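Local coordinates for putative uncharacterized protein (Streptococcus mutans, PDB 3BGK) that probably dehydrates the S-form of hydrated NAD(P)H at the expense of ADP, repairing a damaged form of the coenzyme, at residues Thr226-Gly231 / Ala274-His279; Gly231-His236 / Asp267-Ala272; Ile237-Pro242 / Ile282-Ser287. All coordinates share one frame; numbering follows the deposited sequence.

Contact 1. Residues Thr226-Gly231 / Ala274-His279; sequences TKIYQG and AAVFLH
Val276 overlaps two side chains of the strand region with its two methyl groups, and each methyl has its own place. Its CG1 lies 4.1 Å from Thr226 CG2, the nearest approach of that threonine to the helix segment. The same CG1 also comes within 4.2 Å of Ile228 CD1, so it sits against both neighbours. The other branch, Val276 CG2, meets Ile228 CG1, again at 4.2 Å. Ile228 and Val276 reach toward each other tip to tip, whereas Thr226 comes across Val276 at a slant.

The torsions account for this division. With chi1 at 176°, Val276 CG1 is anti to its own backbone N and CG2 is anti to the carbonyl carbon, which splays both methyls toward the sheet. Thr226 is rotated so that its methyl is anti to the backbone N while OG1 lies beside that N; the threonine therefore presents its methyl to the valine. The contact is purely apolar.

All three residues are buried, yet only 110 Å² is covered in total, and the closest pair of CA atoms, Thr226 and Val276, is 8.0 Å apart. Both values fit van der Waals packing through side chains. Behind the contact, Ile228 also leans on Ile218 of strand 218-221, and Thr226 on Val220. Thr226 is predicted to bind AMP, and its side chain lies about 8 Å from Gly250 of the same predicted site. A helix laid by aliphatic side chains against a central sheet, beside the predicted AMP site, is the layered alpha/beta arrangement of the ribokinase-like fold.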
loop_
_atom_site.group_PDB
_atom_site.type_symbol
_atom_site.label_atom_id
_atom_site.label_comp_id
_atom_site.label_asym_id
_atom_site.label_seq_id
_atom_site.Cartn_x
_atom_site.Cartn_y
_atom_site.Cartn_z
ATOM N N THR A 226 -8.710 -14.446 27.258
ATOM C CA THR A 226 -8.186 -15.657 26.628
ATOM C C THR A 226 -7.431 -16.514 27.649
ATOM O O THR A 226 -6.683 -15.990 28.477
ATOM C CB THR A 226 -7.253 -15.311 25.441
ATOM O OG1 THR A 226 -7.894 -14.355 24.585
ATOM C CG2 THR A 226 -6.911 -16.552 24.631
ATOM N N LYS A 227 -7.662 -17.823 27.594
ATOM C CA LYS A 227 -6.970 -18.783 28.446
ATOM C C LYS A 227 -6.334 -19.842 27.574
ATOM O O LYS A 227 -6.862 -20.175 26.512
ATOM C CB LYS A 227 -7.933 -19.451 29.431
ATOM C CG LYS A 227 -8.675 -18.491 30.341
ATOM C CD LYS A 227 -9.551 -19.238 31.326
ATOM C CE LYS A 227 -10.648 -18.340 31.872
ATOM N NZ LYS A 227 -10.097 -17.098 32.496
ATOM N N ILE A 228 -5.206 -20.375 28.034
ATOM C CA ILE A 228 -4.474 -21.405 27.304
ATOM C C ILE A 228 -4.547 -22.741 28.061
ATOM O O ILE A 228 -4.164 -22.834 29.228
ATOM C CB ILE A 228 -2.995 -20.994 27.024
ATOM C CG1 ILE A 228 -2.899 -19.542 26.545
ATOM C CG2 ILE A 228 -2.370 -21.887 25.974
ATOM C CD1 ILE A 228 -2.760 -18.513 27.666
ATOM N N TYR A 229 -5.059 -23.762 27.383
ATOM C CA TYR A 229 -5.242 -25.078 27.976
ATOM C C TYR A 229 -4.326 -26.117 27.327
ATOM O O TYR A 229 -4.217 -26.173 26.101
ATOM C CB TYR A 229 -6.684 -25.546 27.786
ATOM C CG TYR A 229 -7.759 -24.727 28.456
ATOM C CD1 TYR A 229 -8.301 -23.594 27.837
ATOM C CD2 TYR A 229 -8.279 -25.114 29.689
ATOM C CE1 TYR A 229 -9.311 -22.854 28.446
ATOM C CE2 TYR A 229 -9.291 -24.380 30.306
ATOM C CZ TYR A 229 -9.801 -23.258 29.680
ATOM O OH TYR A 229 -10.801 -22.546 30.303
ATOM N N GLN A 230 -3.681 -26.932 28.160
ATOM C CA GLN A 230 -3.031 -28.174 27.725
ATOM C C GLN A 230 -2.969 -29.144 28.899
ATOM O O GLN A 230 -2.406 -28.822 29.946
ATOM C CB GLN A 230 -1.619 -27.940 27.177
ATOM C CG GLN A 230 -1.004 -29.195 26.562
ATOM C CD GLN A 230 0.515 -29.171 26.506
ATOM O OE1 GLN A 230 1.181 -28.732 27.443
ATOM N NE2 GLN A 230 1.069 -29.660 25.405
ATOM N N GLY A 231 -3.553 -30.326 28.712
ATOM C CA GLY A 231 -3.641 -31.328 29.770
ATOM C C GLY A 231 -4.349 -30.772 30.989
ATOM O O GLY A 231 -5.531 -30.427 30.928
ATOM N N ALA A 274 3.247 -17.504 25.629
ATOM C CA ALA A 274 4.005 -16.271 25.402
ATOM C C ALA A 274 3.446 -15.465 24.213
ATOM O O ALA A 274 3.199 -14.262 24.333
ATOM C CB ALA A 274 5.483 -16.575 25.216
ATOM N N ALA A 275 3.223 -16.134 23.084
ATOM C CA ALA A 275 2.618 -15.499 21.920
ATOM C C ALA A 275 1.305 -14.811 22.305
ATOM O O ALA A 275 1.084 -13.643 21.963
ATOM C CB ALA A 275 2.388 -16.520 20.816
ATOM N N VAL A 276 0.456 -15.527 23.042
ATOM C CA VAL A 276 -0.821 -14.996 23.508
ATOM C C VAL A 276 -0.631 -13.795 24.434
ATOM O O VAL A 276 -1.365 -12.807 24.318
ATOM C CB VAL A 276 -1.686 -16.083 24.185
ATOM C CG1 VAL A 276 -2.983 -15.491 24.763
ATOM C CG2 VAL A 276 -2.014 -17.183 23.191
ATOM N N PHE A 277 0.353 -13.864 25.330
ATOM C CA PHE A 277 0.614 -12.742 26.236
ATOM C C PHE A 277 1.045 -11.494 25.471
ATOM O O PHE A 277 0.518 -10.407 25.707
ATOM C CB PHE A 277 1.665 -13.081 27.303
ATOM C CG PHE A 277 2.141 -11.873 28.089
ATOM C CD1 PHE A 277 1.407 -11.390 29.171
ATOM C CD2 PHE A 277 3.309 -11.201 27.727
ATOM C CE1 PHE A 277 1.835 -10.269 29.883
ATOM C CE2 PHE A 277 3.740 -10.080 28.434
ATOM C CZ PHE A 277 2.999 -9.615 29.512
ATOM N N LEU A 278 2.007 -11.656 24.567
ATOM C CA LEU A 278 2.597 -10.524 23.867
ATOM C C LEU A 278 1.597 -9.771 22.989
ATOM O O LEU A 278 1.603 -8.548 22.932
ATOM C CB LEU A 278 3.818 -10.974 23.058
ATOM C CG LEU A 278 4.798 -9.859 22.699
ATOM C CD1 LEU A 278 5.357 -9.210 23.948
ATOM C CD2 LEU A 278 5.901 -10.425 21.851
ATOM N N HIS A 279 0.747 -10.525 22.309
ATOM C CA HIS A 279 -0.371 -9.998 21.537
ATOM C C HIS A 279 -1.147 -8.943 22.346
ATOM O O HIS A 279 -1.251 -7.782 21.922
ATOM C CB HIS A 279 -1.244 -11.186 21.117
ATOM C CG HIS A 279 -2.542 -10.818 20.471
ATOM N ND1 HIS A 279 -3.712 -10.670 21.186
ATOM C CD2 HIS A 279 -2.868 -10.621 19.173
ATOM C CE1 HIS A 279 -4.698 -10.376 20.358
ATOM N NE2 HIS A 279 -4.213 -10.350 19.130
#

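Contact 2. Residues Gly231-His236 / Asp267-Ala272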
loop_
_atom_site.group_PDB
_atom_site.type_symbol
_atom_site.label_atom_id
_atom_site.label_comp_id
_atom_site.label_asym_id
_atom_site.label_seq_id
_atom_site.Cartn_x
_atom_site.Cartn_y
_atom_site.Cartn_z
ATOM N N GLY A 231 -3.553 -30.326 28.712
ATOM C CA GLY A 231 -3.641 -31.328 29.770
ATOM C C GLY A 231 -4.349 -30.772 30.989
ATOM O O GLY A 231 -5.531 -30.427 30.928
ATOM N N GLN A 232 -3.608 -30.665 32.088
ATOM C CA GLN A 232 -4.142 -30.148 33.350
ATOM C C GLN A 232 -3.650 -28.726 33.638
ATOM O O GLN A 232 -3.755 -28.243 34.765
ATOM C CB GLN A 232 -3.789 -31.095 34.511
ATOM C CG GLN A 232 -4.463 -32.476 34.442
ATOM C CD GLN A 232 -5.987 -32.408 34.541
ATOM O OE1 GLN A 232 -6.699 -33.078 33.787
ATOM N NE2 GLN A 232 -6.493 -31.593 35.469
ATOM N N LYS A 233 -3.121 -28.062 32.611
ATOM C CA LYS A 233 -2.589 -26.707 32.749
ATOM C C LYS A 233 -3.569 -25.673 32.199
ATOM O O LYS A 233 -4.137 -25.854 31.120
ATOM C CB LYS A 233 -1.238 -26.575 32.035
ATOM C CG LYS A 233 -0.158 -27.533 32.534
ATOM C CD LYS A 233 1.230 -27.149 32.018
ATOM C CE LYS A 233 1.556 -27.809 30.679
ATOM N NZ LYS A 233 2.956 -27.491 30.234
ATOM N N ILE A 234 -3.773 -24.600 32.958
ATOM C CA ILE A 234 -4.553 -23.461 32.486
ATOM C C ILE A 234 -3.768 -22.178 32.733
ATOM O O ILE A 234 -3.386 -21.883 33.864
ATOM C CB ILE A 234 -5.950 -23.372 33.152
ATOM C CG1 ILE A 234 -6.687 -24.717 33.069
ATOM C CG2 ILE A 234 -6.789 -22.258 32.504
ATOM C CD1 ILE A 234 -7.826 -24.870 34.071
ATOM N N GLY A 235 -3.526 -21.428 31.663
ATOM C CA GLY A 235 -2.822 -20.155 31.750
ATOM C C GLY A 235 -3.776 -18.993 31.588
ATOM O O GLY A 235 -4.616 -19.003 30.696
ATOM N N HIS A 236 -3.657 -17.998 32.462
ATOM C CA HIS A 236 -4.492 -16.799 32.389
ATOM C C HIS A 236 -3.626 -15.585 32.057
ATOM O O HIS A 236 -2.549 -15.416 32.621
ATOM C CB HIS A 236 -5.230 -16.549 33.721
ATOM C CG HIS A 236 -6.077 -17.698 34.185
ATOM N ND1 HIS A 236 -5.607 -18.675 35.039
ATOM C CD2 HIS A 236 -7.369 -18.018 33.926
ATOM C CE1 HIS A 236 -6.568 -19.549 35.279
ATOM N NE2 HIS A 236 -7.647 -19.177 34.614
ATOM N N ASP A 267 9.217 -25.932 25.497
ATOM C CA ASP A 267 7.842 -26.325 25.837
ATOM C C ASP A 267 6.793 -25.590 24.997
ATOM O O ASP A 267 6.688 -24.358 25.049
ATOM C CB ASP A 267 7.565 -26.128 27.329
ATOM C CG ASP A 267 6.257 -26.768 27.771
ATOM O OD1 ASP A 267 5.861 -27.803 27.184
ATOM O OD2 ASP A 267 5.625 -26.235 28.713
ATOM N N ARG A 268 6.023 -26.358 24.230
ATOM C CA ARG A 268 5.076 -25.790 23.272
ATOM C C ARG A 268 3.908 -25.026 23.921
ATOM O O ARG A 268 3.411 -24.050 23.347
ATOM C CB ARG A 268 4.578 -26.868 22.308
ATOM C CG ARG A 268 3.988 -26.317 20.999
ATOM C CD ARG A 268 3.764 -27.412 19.951
ATOM N NE ARG A 268 3.115 -28.600 20.516
ATOM C CZ ARG A 268 3.732 -29.753 20.776
ATOM N NH1 ARG A 268 5.027 -29.900 20.513
ATOM N NH2 ARG A 268 3.048 -30.766 21.295
ATOM N N PHE A 269 3.480 -25.460 25.105
ATOM C CA PHE A 269 2.459 -24.734 25.861
ATOM C C PHE A 269 2.929 -23.330 26.249
ATOM O O PHE A 269 2.173 -22.365 26.129
ATOM C CB PHE A 269 2.033 -25.506 27.117
ATOM C CG PHE A 269 1.160 -24.704 28.054
ATOM C CD1 PHE A 269 -0.225 -24.717 27.919
ATOM C CD2 PHE A 269 1.726 -23.928 29.062
ATOM C CE1 PHE A 269 -1.031 -23.976 28.776
ATOM C CE2 PHE A 269 0.932 -23.180 29.923
ATOM C CZ PHE A 269 -0.453 -23.205 29.779
ATOM N N GLU A 270 4.164 -23.220 26.723
ATOM C CA GLU A 270 4.678 -21.933 27.176
ATOM C C GLU A 270 4.965 -21.002 25.998
ATOM O O GLU A 270 4.783 -19.780 26.102
ATOM C CB GLU A 270 5.912 -22.119 28.055
ATOM C CG GLU A 270 5.639 -22.941 29.325
ATOM C CD GLU A 270 6.758 -22.840 30.354
ATOM O OE1 GLU A 270 7.953 -22.820 29.958
ATOM O OE2 GLU A 270 6.436 -22.780 31.564
ATOM N N VAL A 271 5.391 -21.598 24.882
ATOM C CA VAL A 271 5.667 -20.874 23.641
ATOM C C VAL A 271 4.397 -20.223 23.091
ATOM O O VAL A 271 4.397 -19.040 22.749
ATOM C CB VAL A 271 6.326 -21.794 22.567
ATOM C CG1 VAL A 271 6.313 -21.127 21.199
ATOM C CG2 VAL A 271 7.748 -22.138 22.958
ATOM N N ALA A 272 3.321 -21.000 23.019
ATOM C CA ALA A 272 2.027 -20.484 22.592
ATOM C C ALA A 272 1.480 -19.483 23.608
ATOM O O ALA A 272 0.895 -18.466 23.229
ATOM C CB ALA A 272 1.046 -21.622 22.373
#
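Lys233 and Asp267 supply the ionic part of this contact: NZ of the lysine stands 3.3 Å from OD2 of the aspartate in a salt bridge, the two side chains approaching from opposite directions. The lysine chain is not straight. A bend at chi3, -90°, turns its end along the face of Phe269 to reach the carboxylate. Asp267 occupies the N-cap position of helix 268-287, but its side chain makes no capping bond. Its main-chain O accepts Val271 N at 3.1 Å as part of the regular helical pattern. Lying at the start of the helix and beside an ammonium group, the carboxylate would be expected to stay ionised.

Apolar packing forms the larger part, centred on the Phe269 ring. Lys233 lies over one face: its CB is 4.1 Å above the ring plane and offset toward the rim, and further along, CE comes within 4.1 Å of Phe269 CG. NZ continues past the root of the ring, 3.8 Å from Phe269 CB. With chi1 at 170°, Phe269 CG is anti to the backbone N, which carries the ring from the first turn of the helix to the sheet of this alpha/beta sandwich. There the ring also touches Ile228 and Gln230 of strand 227-230, so it packs on both strands of a beta hairpin.

Backbone contact occurs at the ring's edge, where Gly235 N lies near the ring plane, 4.0 Å from Phe269 CZ. Gly235 has no side chain to hold the ring off the strand, and this N pairs with Ile228 in the hairpin. On the neighbouring helix 39-45, Lys44 forms a salt bridge with Glu270.

Contact 3. Residues Ile237-Pro242 / Ile282-Ser287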
loop_
_atom_site.group_PDB
_atom_site.type_symbol
_atom_site.label_atom_id
_atom_site.label_comp_id
_atom_site.label_asym_id
_atom_site.label_seq_id
_atom_site.Cartn_x
_atom_site.Cartn_y
_atom_site.Cartn_z
ATOM N N ILE A 237 -4.096 -14.742 31.144
ATOM C CA ILE A 237 -3.447 -13.449 30.911
ATOM C C ILE A 237 -4.227 -12.334 31.609
ATOM O O ILE A 237 -5.457 -12.294 31.522
ATOM C CB ILE A 237 -3.279 -13.122 29.403
ATOM C CG1 ILE A 237 -4.614 -13.267 28.656
ATOM C CG2 ILE A 237 -2.202 -14.004 28.791
ATOM C CD1 ILE A 237 -4.761 -12.348 27.460
ATOM N N GLN A 238 -3.521 -11.449 32.314
ATOM C CA GLN A 238 -4.175 -10.305 32.962
ATOM C C GLN A 238 -4.225 -9.082 32.043
ATOM O O GLN A 238 -5.153 -8.270 32.137
ATOM C CB GLN A 238 -3.529 -9.942 34.311
ATOM C CG GLN A 238 -3.553 -11.039 35.405
ATOM C CD GLN A 238 -4.956 -11.496 35.846
ATOM O OE1 GLN A 238 -5.103 -12.566 36.454
ATOM N NE2 GLN A 238 -5.982 -10.693 35.549
ATOM N N VAL A 239 -3.227 -8.963 31.163
ATOM C CA VAL A 239 -3.182 -7.925 30.120
ATOM C C VAL A 239 -4.335 -8.068 29.121
ATOM O O VAL A 239 -4.932 -9.141 28.991
ATOM C CB VAL A 239 -1.826 -7.925 29.342
ATOM C CG1 VAL A 239 -0.677 -7.492 30.242
ATOM C CG2 VAL A 239 -1.543 -9.282 28.739
ATOM N N GLY A 240 -4.640 -6.980 28.420
ATOM C CA GLY A 240 -5.742 -6.969 27.462
ATOM C C GLY A 240 -6.827 -5.987 27.849
ATOM O O GLY A 240 -6.996 -5.670 29.024
ATOM N N GLY A 241 -7.571 -5.507 26.858
ATOM C CA GLY A 241 -8.669 -4.588 27.114
ATOM C C GLY A 241 -9.676 -4.490 25.988
ATOM O O GLY A 241 -9.544 -5.182 24.976
ATOM N N PRO A 242 -10.690 -3.619 26.158
ATOM C CA PRO A 242 -11.812 -3.459 25.225
ATOM C C PRO A 242 -11.417 -2.848 23.882
ATOM O O PRO A 242 -12.155 -2.978 22.910
ATOM C CB PRO A 242 -12.764 -2.525 25.980
ATOM C CG PRO A 242 -11.890 -1.765 26.905
ATOM C CD PRO A 242 -10.804 -2.712 27.314
ATOM N N ILE A 282 1.110 -5.902 23.814
ATOM C CA ILE A 282 1.330 -4.851 22.816
ATOM C C ILE A 282 0.082 -3.964 22.694
ATOM O O ILE A 282 0.181 -2.730 22.684
ATOM C CB ILE A 282 1.771 -5.439 21.444
ATOM C CG1 ILE A 282 3.185 -6.023 21.552
ATOM C CG2 ILE A 282 1.714 -4.377 20.350
ATOM C CD1 ILE A 282 3.558 -7.012 20.448
ATOM N N ALA A 283 -1.086 -4.602 22.639
ATOM C CA ALA A 283 -2.366 -3.904 22.579
ATOM C C ALA A 283 -2.531 -2.962 23.771
ATOM O O ALA A 283 -3.009 -1.833 23.608
ATOM C CB ALA A 283 -3.521 -4.901 22.509
ATOM N N ASP A 284 -2.115 -3.429 24.956
ATOM C CA ASP A 284 -2.103 -2.604 26.172
ATOM C C ASP A 284 -1.215 -1.378 26.031
ATOM O O ASP A 284 -1.606 -0.292 26.447
ATOM C CB ASP A 284 -1.693 -3.413 27.413
ATOM C CG ASP A 284 -2.874 -4.128 28.068
ATOM O OD1 ASP A 284 -3.805 -4.545 27.341
ATOM O OD2 ASP A 284 -2.881 -4.275 29.311
ATOM N N GLN A 285 -0.032 -1.546 25.448
ATOM C CA GLN A 285 0.868 -0.409 25.211
ATOM C C GLN A 285 0.299 0.597 24.221
ATOM O O GLN A 285 0.365 1.807 24.456
ATOM C CB GLN A 285 2.230 -0.880 24.719
ATOM C CG GLN A 285 3.196 -1.195 25.831
ATOM C CD GLN A 285 4.515 -1.715 25.319
ATOM O OE1 GLN A 285 4.841 -1.601 24.131
ATOM N NE2 GLN A 285 5.295 -2.292 26.219
ATOM N N LEU A 286 -0.263 0.090 23.124
ATOM C CA LEU A 286 -0.863 0.932 22.090
ATOM C C LEU A 286 -2.152 1.634 22.540
ATOM O O LEU A 286 -2.545 2.648 21.949
ATOM C CB LEU A 286 -1.112 0.126 20.799
ATOM C CG LEU A 286 0.114 -0.267 19.969
ATOM C CD1 LEU A 286 -0.264 -1.200 18.836
ATOM C CD2 LEU A 286 0.843 0.970 19.436
ATOM N N SER A 287 -2.787 1.101 23.583
ATOM C CA SER A 287 -4.056 1.627 24.097
ATOM C C SER A 287 -3.942 2.990 24.769
ATOM O O SER A 287 -4.910 3.761 24.790
ATOM C CB SER A 287 -4.698 0.639 25.073
ATOM O OG SER A 287 -3.987 0.570 26.301
#
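Asp284 has a chi1 of -86°, which swings its carboxylate out from helix 268-287 and against the backbone of Val239 and Gly240. Val239 is turned with CG1 anti to its carbonyl carbon, and CB and CG1 lie alongside the carboxylate, CB 3.8 Å and CG1 4.0 Å from Asp284 OD2. The two side chains slant across each other rather than meeting end to end.

The polar evidence concentrates on one amide. Gly240 N donates to Asp284 OD1 at 2.8 Å, although the N-H...O angle of 131° shows a bent bond, and the donor stands above the carboxylate plane, 36° out of it. A second, weak bond from the same N runs to Asp284 OD2 at 3.3 Å and is much straighter. The amide hydrogen is therefore shared unequally between the two oxygens: the shorter bond has the poorer angle. OD1 is also hydrogen-bonded to Tyr243 OH, so this oxygen is gripped from two residues of the same connection.

That connection runs from strand 233-237 to helix 249-263, and the carboxylate ties it to the last turns of a helix packed on the sheet in a ribokinase-like alpha/beta sandwich. The CA atoms of Gly240 and Asp284 are 5.8 Å apart, close enough for the short aspartate chain to span. Gly240 has a positive phi, and in its conformation a CB would be jammed against the carbonyl O of Val239. The glycine lies about 7 Å from the side chain of Gln225, which is predicted to bind AMP. Two residues past Gly240, Pro242 O accepts a hydrogen bond from Arg49 of a second subunit, so the connection also takes part in the tetramer.

How the contacts relate
All three contacts set successive chain segments against helix 268-287. The partners 226-231, 231-236 and 237-242 run on continuously, the first two sharing Gly231, whereas the partners on or at the start of the helix, 267-272, 274-279 and 282-287, come in the chain order of contacts 2, 1 and 3. Contacts 1 and 2 have centres 7 Å apart and involve antiparallel strands, 227-230 and 233-237, that are neighbours in the same sheet. Contact 3 lies about 14 Å from contact 1 and 20 Å from contact 2, centre to centre; its segments touch those of contact 1. The helix thus covers the hairpin and then the loop leading toward the predicted nucleotide site.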